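Local coordinates for glucose-6-phosphate dehydrogenase (Trypanosoma cruzi, PDB 5AQ1), which oxidises glucose 6-phosphate with NADP+ as hydride acceptor, the step that opens the pentose phosphate pathway and supplies NADPH for redox balance, at residues B[89-94]-B[102-107]; B[130-135]-B[166-171]; B[446-449]-B[455-458]. All blocks are in the same frame, centred on the assembly; numbering follows the deposited sequence.

Contact 1 (B[89-94]-B[102-107])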
loop_
_atom_site.group_PDB
_atom_site.type_symbol
_atom_site.label_atom_id
_atom_site.label_comp_id
_atom_site.label_asym_id
_atom_site.label_seq_id
_atom_site.Cartn_x
_atom_site.Cartn_y
_atom_site.Cartn_z
ATOM N N GLY B 89 -6.078 34.890 -42.979
ATOM C CA GLY B 89 -7.306 35.092 -42.214
ATOM C C GLY B 89 -7.460 34.195 -40.996
ATOM O O GLY B 89 -8.129 34.574 -40.036
ATOM N N PHE B 90 -6.845 33.014 -41.027
ATOM C CA PHE B 90 -6.943 32.059 -39.918
ATOM C C PHE B 90 -5.755 32.089 -38.951
ATOM O O PHE B 90 -5.718 31.308 -37.999
ATOM C CB PHE B 90 -7.129 30.644 -40.465
ATOM C CG PHE B 90 -8.404 30.460 -41.237
ATOM C CD1 PHE B 90 -8.441 30.695 -42.604
ATOM C CD2 PHE B 90 -9.567 30.051 -40.598
ATOM C CE1 PHE B 90 -9.614 30.526 -43.319
ATOM C CE2 PHE B 90 -10.744 29.880 -41.309
ATOM C CZ PHE B 90 -10.767 30.116 -42.672
ATOM N N PHE B 91 -4.795 32.984 -39.177
ATOM C CA PHE B 91 -3.662 33.126 -38.262
ATOM C C PHE B 91 -4.092 33.903 -37.023
ATOM O O PHE B 91 -4.873 34.853 -37.112
ATOM C CB PHE B 91 -2.478 33.849 -38.925
ATOM C CG PHE B 91 -1.923 33.163 -40.150
ATOM C CD1 PHE B 91 -2.296 31.864 -40.506
ATOM C CD2 PHE B 91 -0.983 33.820 -40.937
ATOM C CE1 PHE B 91 -1.765 31.261 -41.635
ATOM C CE2 PHE B 91 -0.449 33.218 -42.062
ATOM C CZ PHE B 91 -0.839 31.937 -42.411
ATOM N N THR B 92 -3.566 33.500 -35.872
ATOM C CA THR B 92 -3.897 34.132 -34.600
ATOM C C THR B 92 -2.640 34.708 -33.959
ATOM O O THR B 92 -1.526 34.473 -34.439
ATOM C CB THR B 92 -4.558 33.131 -33.627
ATOM O OG1 THR B 92 -3.602 32.149 -33.206
ATOM C CG2 THR B 92 -5.751 32.444 -34.289
ATOM N N ARG B 93 -2.837 35.465 -32.880
ATOM C CA ARG B 93 -1.749 36.090 -32.126
ATOM C C ARG B 93 -0.885 36.993 -33.011
ATOM O O ARG B 93 0.326 37.123 -32.802
ATOM C CB ARG B 93 -0.896 35.007 -31.449
ATOM C CG ARG B 93 -1.683 33.969 -30.634
ATOM C CD ARG B 93 -1.072 33.697 -29.271
ATOM N NE ARG B 93 0.381 33.625 -29.256
ATOM C CZ ARG B 93 1.195 34.517 -28.681
ATOM N NH1 ARG B 93 0.744 35.622 -28.082
ATOM N NH2 ARG B 93 2.499 34.303 -28.725
ATOM N N LEU B 94 -1.534 37.628 -33.983
ATOM C CA LEU B 94 -0.866 38.500 -34.943
ATOM C C LEU B 94 -0.299 39.738 -34.257
ATOM O O LEU B 94 0.854 40.112 -34.480
ATOM C CB LEU B 94 -1.851 38.916 -36.045
ATOM C CG LEU B 94 -2.201 37.836 -37.073
ATOM C CD1 LEU B 94 -3.548 38.106 -37.727
ATOM C CD2 LEU B 94 -1.106 37.737 -38.121
ATOM N N GLY B 102 4.157 38.516 -43.819
ATOM C CA GLY B 102 4.700 38.442 -45.174
ATOM C C GLY B 102 5.916 37.539 -45.302
ATOM O O GLY B 102 6.061 36.830 -46.299
ATOM N N ASN B 103 6.792 37.573 -44.299
ATOM C CA ASN B 103 7.983 36.716 -44.264
ATOM C C ASN B 103 7.631 35.236 -44.270
ATOM O O ASN B 103 8.266 34.450 -44.977
ATOM C CB ASN B 103 8.850 37.032 -43.037
ATOM C CG ASN B 103 9.600 38.347 -43.168
ATOM O OD1 ASN B 103 9.821 38.848 -44.272
ATOM N ND2 ASN B 103 10.002 38.912 -42.035
ATOM N N PHE B 104 6.620 34.862 -43.492
ATOM C CA PHE B 104 6.144 33.483 -43.480
ATOM C C PHE B 104 5.487 33.090 -44.806
ATOM O O PHE B 104 5.763 32.016 -45.341
ATOM C CB PHE B 104 5.166 33.248 -42.328
ATOM C CG PHE B 104 4.561 31.871 -42.325
ATOM C CD1 PHE B 104 5.351 30.756 -42.089
ATOM C CD2 PHE B 104 3.206 31.690 -42.573
ATOM C CE1 PHE B 104 4.804 29.486 -42.094
ATOM C CE2 PHE B 104 2.652 30.424 -42.576
ATOM C CZ PHE B 104 3.452 29.320 -42.336
ATOM N N LEU B 105 4.626 33.958 -45.335
ATOM C CA LEU B 105 3.940 33.691 -46.605
ATOM C C LEU B 105 4.918 33.578 -47.773
ATOM O O LEU B 105 4.646 32.875 -48.743
ATOM C CB LEU B 105 2.884 34.765 -46.902
ATOM C CG LEU B 105 1.709 34.874 -45.924
ATOM C CD1 LEU B 105 0.762 35.979 -46.369
ATOM C CD2 LEU B 105 0.962 33.553 -45.783
ATOM N N ARG B 106 6.057 34.258 -47.675
ATOM C CA ARG B 106 7.128 34.117 -48.668
ATOM C C ARG B 106 7.651 32.679 -48.781
ATOM O O ARG B 106 8.160 32.288 -49.829
ATOM C CB ARG B 106 8.291 35.069 -48.360
ATOM C CG ARG B 106 8.293 36.345 -49.182
ATOM C CD ARG B 106 9.402 37.306 -48.709
ATOM N NE ARG B 106 8.922 38.301 -47.740
ATOM C CZ ARG B 106 8.279 39.431 -48.048
ATOM N NH1 ARG B 106 8.011 39.748 -49.316
ATOM N NH2 ARG B 106 7.898 40.258 -47.074
ATOM N N ARG B 107 7.520 31.905 -47.708
ATOM C CA ARG B 107 7.969 30.512 -47.689
ATOM C C ARG B 107 6.954 29.533 -48.289
ATOM O O ARG B 107 7.274 28.360 -48.462
ATOM C CB ARG B 107 8.294 30.071 -46.252
ATOM C CG ARG B 107 9.201 31.006 -45.454
ATOM C CD ARG B 107 10.399 31.515 -46.247
ATOM N NE ARG B 107 11.132 30.435 -46.901
ATOM C CZ ARG B 107 12.141 30.608 -47.750
ATOM N NH1 ARG B 107 12.570 31.828 -48.061
ATOM N NH2 ARG B 107 12.728 29.548 -48.294
#

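Contact 2 (B[130-135]-B[166-171])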
loop_
_atom_site.group_PDB
_atom_site.type_symbol
_atom_site.label_atom_id
_atom_site.label_comp_id
_atom_site.label_asym_id
_atom_site.label_seq_id
_atom_site.Cartn_x
_atom_site.Cartn_y
_atom_site.Cartn_z
ATOM N N ARG B 130 13.931 21.268 -56.911
ATOM C CA ARG B 130 14.259 22.679 -57.145
ATOM C C ARG B 130 14.463 23.449 -55.849
ATOM O O ARG B 130 15.389 24.251 -55.731
ATOM C CB ARG B 130 13.160 23.387 -57.951
ATOM C CG ARG B 130 13.368 23.277 -59.444
ATOM C CD ARG B 130 12.393 24.141 -60.222
ATOM N NE ARG B 130 12.408 23.774 -61.634
ATOM C CZ ARG B 130 11.675 22.804 -62.178
ATOM N NH1 ARG B 130 10.833 22.078 -61.441
ATOM N NH2 ARG B 130 11.787 22.556 -63.482
ATOM N N MET B 131 13.569 23.215 -54.896
ATOM C CA MET B 131 13.646 23.860 -53.591
ATOM C C MET B 131 14.860 23.371 -52.799
ATOM O O MET B 131 15.535 24.164 -52.144
ATOM C CB MET B 131 12.358 23.615 -52.799
ATOM C CG MET B 131 11.131 24.307 -53.377
ATOM S SD MET B 131 9.582 23.739 -52.643
ATOM C CE MET B 131 8.436 24.921 -53.354
ATOM N N GLU B 132 15.137 22.073 -52.877
ATOM C CA GLU B 132 16.282 21.481 -52.183
ATOM C C GLU B 132 17.625 21.977 -52.721
ATOM O O GLU B 132 18.545 22.230 -51.951
ATOM C CB GLU B 132 16.221 19.960 -52.263
ATOM C CG GLU B 132 15.106 19.357 -51.423
ATOM C CD GLU B 132 15.011 17.847 -51.560
ATOM O OE1 GLU B 132 15.407 17.322 -52.626
ATOM O OE2 GLU B 132 14.532 17.188 -50.615
ATOM N N GLU B 133 17.734 22.117 -54.040
ATOM C CA GLU B 133 18.958 22.630 -54.660
ATOM C C GLU B 133 19.229 24.086 -54.260
ATOM O O GLU B 133 20.385 24.497 -54.144
ATOM C CB GLU B 133 18.889 22.528 -56.194
ATOM C CG GLU B 133 18.796 21.122 -56.782
ATOM C CD GLU B 133 19.748 20.116 -56.156
ATOM O OE1 GLU B 133 20.911 20.487 -55.890
ATOM O OE2 GLU B 133 19.327 18.953 -55.930
ATOM N N ALA B 134 18.159 24.853 -54.050
ATOM C CA ALA B 134 18.269 26.269 -53.688
ATOM C C ALA B 134 18.665 26.478 -52.227
ATOM O O ALA B 134 19.033 27.585 -51.842
ATOM C CB ALA B 134 16.964 26.995 -53.988
ATOM N N PHE B 135 18.574 25.426 -51.417
ATOM C CA PHE B 135 19.077 25.459 -50.048
ATOM C C PHE B 135 20.555 25.810 -50.067
ATOM O O PHE B 135 21.320 25.230 -50.835
ATOM C CB PHE B 135 18.878 24.098 -49.388
ATOM C CG PHE B 135 19.397 24.015 -47.985
ATOM C CD1 PHE B 135 18.729 24.655 -46.947
ATOM C CD2 PHE B 135 20.541 23.279 -47.693
ATOM C CE1 PHE B 135 19.198 24.574 -45.647
ATOM C CE2 PHE B 135 21.013 23.192 -46.395
ATOM C CZ PHE B 135 20.342 23.843 -45.371
ATOM N N ALA B 166 8.376 10.054 -55.198
ATOM C CA ALA B 166 8.710 11.297 -54.493
ATOM C C ALA B 166 9.455 11.079 -53.172
ATOM O O ALA B 166 9.364 11.899 -52.258
ATOM C CB ALA B 166 7.449 12.120 -54.264
ATOM N N MET B 167 10.210 9.987 -53.083
ATOM C CA MET B 167 11.001 9.692 -51.894
ATOM C C MET B 167 12.419 10.218 -52.055
ATOM O O MET B 167 13.026 10.105 -53.124
ATOM C CB MET B 167 11.057 8.185 -51.637
ATOM C CG MET B 167 9.709 7.540 -51.362
ATOM S SD MET B 167 9.003 8.022 -49.775
ATOM C CE MET B 167 9.973 7.021 -48.653
ATOM N N GLN B 168 12.933 10.819 -50.988
ATOM C CA GLN B 168 14.351 11.095 -50.875
ATOM C C GLN B 168 15.035 9.773 -50.573
ATOM O O GLN B 168 14.477 8.925 -49.873
ATOM C CB GLN B 168 14.608 12.081 -49.732
ATOM C CG GLN B 168 16.035 12.598 -49.642
ATOM C CD GLN B 168 16.379 13.546 -50.774
ATOM O OE1 GLN B 168 16.687 13.116 -51.883
ATOM N NE2 GLN B 168 16.330 14.844 -50.497
ATOM N N LYS B 169 16.235 9.589 -51.110
ATOM C CA LYS B 169 17.053 8.431 -50.745
ATOM C C LYS B 169 17.585 8.639 -49.324
ATOM O O LYS B 169 17.898 9.767 -48.949
ATOM C CB LYS B 169 18.183 8.178 -51.748
ATOM C CG LYS B 169 18.805 9.425 -52.353
ATOM C CD LYS B 169 18.450 9.637 -53.823
ATOM C CE LYS B 169 18.796 8.505 -54.753
ATOM N NZ LYS B 169 20.152 7.945 -54.530
ATOM N N PRO B 170 17.667 7.558 -48.518
ATOM C CA PRO B 170 18.017 7.687 -47.093
ATOM C C PRO B 170 19.297 8.477 -46.817
ATOM O O PRO B 170 19.401 9.126 -45.777
ATOM C CB PRO B 170 18.188 6.230 -46.637
ATOM C CG PRO B 170 17.365 5.434 -47.584
ATOM C CD PRO B 170 17.461 6.147 -48.902
ATOM N N GLU B 171 20.249 8.434 -47.747
ATOM C CA GLU B 171 21.546 9.090 -47.559
ATOM C C GLU B 171 21.403 10.613 -47.600
ATOM O O GLU B 171 22.170 11.326 -46.956
ATOM C CB GLU B 171 22.581 8.648 -48.616
ATOM C CG GLU B 171 22.468 7.212 -49.135
ATOM C CD GLU B 171 21.861 7.122 -50.543
ATOM O OE1 GLU B 171 21.949 8.102 -51.330
ATOM O OE2 GLU B 171 21.318 6.049 -50.886
#

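Contact 3 (B[446-449]-B[455-458])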
loop_
_atom_site.group_PDB
_atom_site.type_symbol
_atom_site.label_atom_id
_atom_site.label_comp_id
_atom_site.label_asym_id
_atom_site.label_seq_id
_atom_site.Cartn_x
_atom_site.Cartn_y
_atom_site.Cartn_z
ATOM N N ILE B 446 3.252 18.743 -35.113
ATOM C CA ILE B 446 4.091 19.000 -36.286
ATOM C C ILE B 446 5.552 19.178 -35.859
ATOM O O ILE B 446 6.458 18.633 -36.493
ATOM C CB ILE B 446 3.595 20.230 -37.083
ATOM C CG1 ILE B 446 2.277 19.896 -37.789
ATOM C CG2 ILE B 446 4.628 20.670 -38.115
ATOM C CD1 ILE B 446 1.580 21.087 -38.410
ATOM N N HIS B 447 5.770 19.930 -34.781
ATOM C CA HIS B 447 7.112 20.136 -34.229
ATOM C C HIS B 447 7.774 18.817 -33.835
ATOM O O HIS B 447 8.949 18.599 -34.118
ATOM C CB HIS B 447 7.048 21.081 -33.023
ATOM C CG HIS B 447 8.361 21.277 -32.330
ATOM N ND1 HIS B 447 9.493 21.713 -32.986
ATOM C CD2 HIS B 447 8.718 21.109 -31.034
ATOM C CE1 HIS B 447 10.493 21.796 -32.126
ATOM N NE2 HIS B 447 10.049 21.436 -30.936
ATOM N N GLU B 448 7.013 17.940 -33.191
ATOM C CA GLU B 448 7.537 16.648 -32.760
ATOM C C GLU B 448 7.794 15.694 -33.939
ATOM O O GLU B 448 8.728 14.889 -33.895
ATOM C CB GLU B 448 6.597 16.015 -31.729
ATOM C CG GLU B 448 6.632 16.724 -30.382
ATOM C CD GLU B 448 5.433 16.414 -29.506
ATOM O OE1 GLU B 448 4.837 15.328 -29.661
ATOM O OE2 GLU B 448 5.083 17.260 -28.652
ATOM N N ALA B 449 6.971 15.791 -34.984
ATOM C CA ALA B 449 7.203 15.041 -36.223
ATOM C C ALA B 449 8.505 15.479 -36.903
ATOM O O ALA B 449 9.243 14.646 -37.429
ATOM C CB ALA B 449 6.030 15.205 -37.176
ATOM N N THR B 455 6.464 9.691 -29.951
ATOM C CA THR B 455 5.740 9.473 -28.693
ATOM C C THR B 455 4.235 9.708 -28.816
ATOM O O THR B 455 3.436 8.861 -28.410
ATOM C CB THR B 455 6.289 10.380 -27.570
ATOM O OG1 THR B 455 7.670 10.077 -27.343
ATOM C CG2 THR B 455 5.516 10.186 -26.273
ATOM N N ASN B 456 3.862 10.848 -29.390
ATOM C CA ASN B 456 2.463 11.281 -29.442
ATOM C C ASN B 456 1.801 11.030 -30.794
ATOM O O ASN B 456 1.049 11.869 -31.292
ATOM C CB ASN B 456 2.372 12.761 -29.063
ATOM C CG ASN B 456 2.770 13.012 -27.622
ATOM O OD1 ASN B 456 2.345 12.291 -26.722
ATOM N ND2 ASN B 456 3.582 14.039 -27.393
ATOM N N PHE B 457 2.086 9.867 -31.373
ATOM C CA PHE B 457 1.510 9.460 -32.645
ATOM C C PHE B 457 1.084 8.007 -32.544
ATOM O O PHE B 457 1.760 7.206 -31.904
ATOM C CB PHE B 457 2.518 9.651 -33.775
ATOM C CG PHE B 457 2.868 11.086 -34.028
ATOM C CD1 PHE B 457 3.916 11.692 -33.351
ATOM C CD2 PHE B 457 2.133 11.841 -34.930
ATOM C CE1 PHE B 457 4.232 13.018 -33.575
ATOM C CE2 PHE B 457 2.446 13.169 -35.162
ATOM C CZ PHE B 457 3.495 13.758 -34.484
ATOM N N VAL B 458 -0.022 7.669 -33.201
ATOM C CA VAL B 458 -0.658 6.370 -33.014
ATOM C C VAL B 458 0.084 5.294 -33.796
ATOM O O VAL B 458 0.140 5.334 -35.023
ATOM C CB VAL B 458 -2.142 6.394 -33.436
ATOM C CG1 VAL B 458 -2.830 5.093 -33.045
ATOM C CG2 VAL B 458 -2.859 7.582 -32.804
HETATM O O HOH W 1 5.964 12.844 -30.076
#

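Contact 1 (B[89-94]-B[102-107])
Phe104 meets Phe91 ring to ring, and Leu105 comes in next to it. These three buried side chains make the whole contact, which is apolar. Phe104 is the first to reach across. Its CG is anti to the backbone N (chi1 176°), which carries the ring off the helix toward segment 89-94. Atom CE2 of Phe104 lies 3.8 Å from CZ of Phe91, and CD2 of Phe104 lies 4.0 Å from CE2 of Phe91. The two planes are inclined at 68° and the centroids are 5.8 Å apart. Phe91 CZ arrives at the edge of the Phe104 ring, near its plane. Phe54 of helix 43-58 joins both rings: it stacks on Phe91 and meets Phe104 at an incline.

The setting is a Rossmann fold with strand order 3-2-1-4-5-6. Segment 89-94 follows helix 79-87. Helix 101-105 then leads into strand 108-112, an outermost strand of the parallel sheet. Both segments belong to the beta-alpha-beta crossover from strand 67-72 to strand 108-112, and the contact packs its loop against its last short helix.

Leu105 follows. Its CB does not aim at the other segment, but the branch does: CD2 of Leu105 sits 4.0 Å from CE2 of Phe91, at the edge of that ring and near its plane. Two successive residues, Phe104 and Leu105, thus touch CE2 and CZ of Phe91. The main-chain O of Leu105 takes a hydrogen bond from Lys83 of helix 79-87. Arg106 N bonds back to Gly102 O at 2.9 Å. Arg107 N bonds to Phe104 O, also at 2.9 Å. The Arg107 side chain turns to the main-chain O of Val66, just ahead of strand 67-72.

Contact 2 (B[130-135]-B[166-171])
The carboxylate of Glu132 and the amide of Gln168 lie in nearly parallel but stepped planes, 8° apart. The amide nitrogen is displaced to one side of the carboxylate plane. Atom NE2 of Gln168 is 3.0 Å from OE2 of Glu132, but the angle is too poor for a hydrogen bond. The other oxygen, Glu132 OE1, is 3.4 Å from the same NE2. The amide nitrogen is thus the atom that meets the carboxylate, and the amide oxygen is turned to one side.

The stronger partners of both groups lie in the strand 143-148 region. Glu132 OE2 forms a salt bridge with Arg144 NE. Gln168 NE2 donates a hydrogen bond to the main-chain O of Gly142, just before that strand.

The two chains approach from opposite directions. Glu132 leaves the last turn of helix 118-134 and runs out extended beyond CG (chi2 177°). Gln168 starts from the loop between helix 155-165 and strand 175-179. Its chain bends at chi2 (71°), which swings the amide round to the carboxylate. Val175 of strand 175-179 touches the Gln168 side chain.

The contact belongs to the Rossmann domain, at the N-terminal ends of strands 143-148 and 175-179. It brings the C-terminal end of one helix beside the loop that follows the next helix. Ala166 O also receives a weak hydrogen bond from Arg144 NH1, which ties this loop to the same arginine.

Both residues are buried. Both Glu132 oxygens and Gln168 NE2 have hydrogen-bond partners outside the contact. The positive charge of Arg144 probably favours an ionised Glu132. Any attraction between the carboxylate and the amide nitrogen is then probably electrostatic and secondary to the bonds to Arg144 and Gly142.

Contact 3 (B[446-449]-B[455-458])
Glu448 reaches from helix 441-451 to Asn456 and Phe457 in the loop that follows. Its CB comes to the edge of the Phe457 ring, near the ring plane, with CE1 of Phe457 4.2 Å from CB of Glu448. Beyond CG the chain is extended (chi2 162°), which takes the carboxylate past the ring to Asn456. Atom CD of Glu448 is 3.7 Å from Asn456 ND2.

OE1 makes the polar bonds. Asn456 ND2 donates to Glu448 OE1 at 2.9 Å, with an N-H...O angle of 166°. The donor comes on the syn side, somewhat out of the carboxylate plane, while OE1 lies in the amide plane. A water also donates to Glu448 OE1 at 2.8 Å and accepts from Asn456 N at 3.0 Å. One oxygen thus holds both the side chain and the main chain of Asn456. Ala449 completes the apolar half, its CB 4.0 Å from CZ of Phe457.

The contact joins the loop between helices 441-451 and 460-479 to the first helix. This C-terminal part packs on the Rossmann part. The Phe457 side chain stays about 13 Å from the bound NADPH. Phe457 meets Phe207 of strand 206-208 edge-to-face, and Val458 shares backbone hydrogen bonds with Arg208. Gln219 of helix 216-219 touches Glu448 and Asn456. Ile446 packs on helix 43-58.

How the contacts relate
All three contacts are mostly buried, but they lie at different distances from the centre of the chain. Contact 3 is about 11 Å from that centre, while contacts 1 and 2 lie further toward the outside, at about 25 Å and 31 Å. Contacts 1 and 2 belong to the NAD-binding part, while contact 3 belongs to the C-terminal part. Contacts 1 and 3 meet the same element: Phe104 and Ile446 both touch Leu53 of helix 43-58. Contact 2 instead gathers round the start of strand 143-148. The chemistry follows suit: contact 1 is purely hydrocarbon, contact 2 is purely polar, and contact 3 combines a hydrogen bond and a water bridge with aromatic packing.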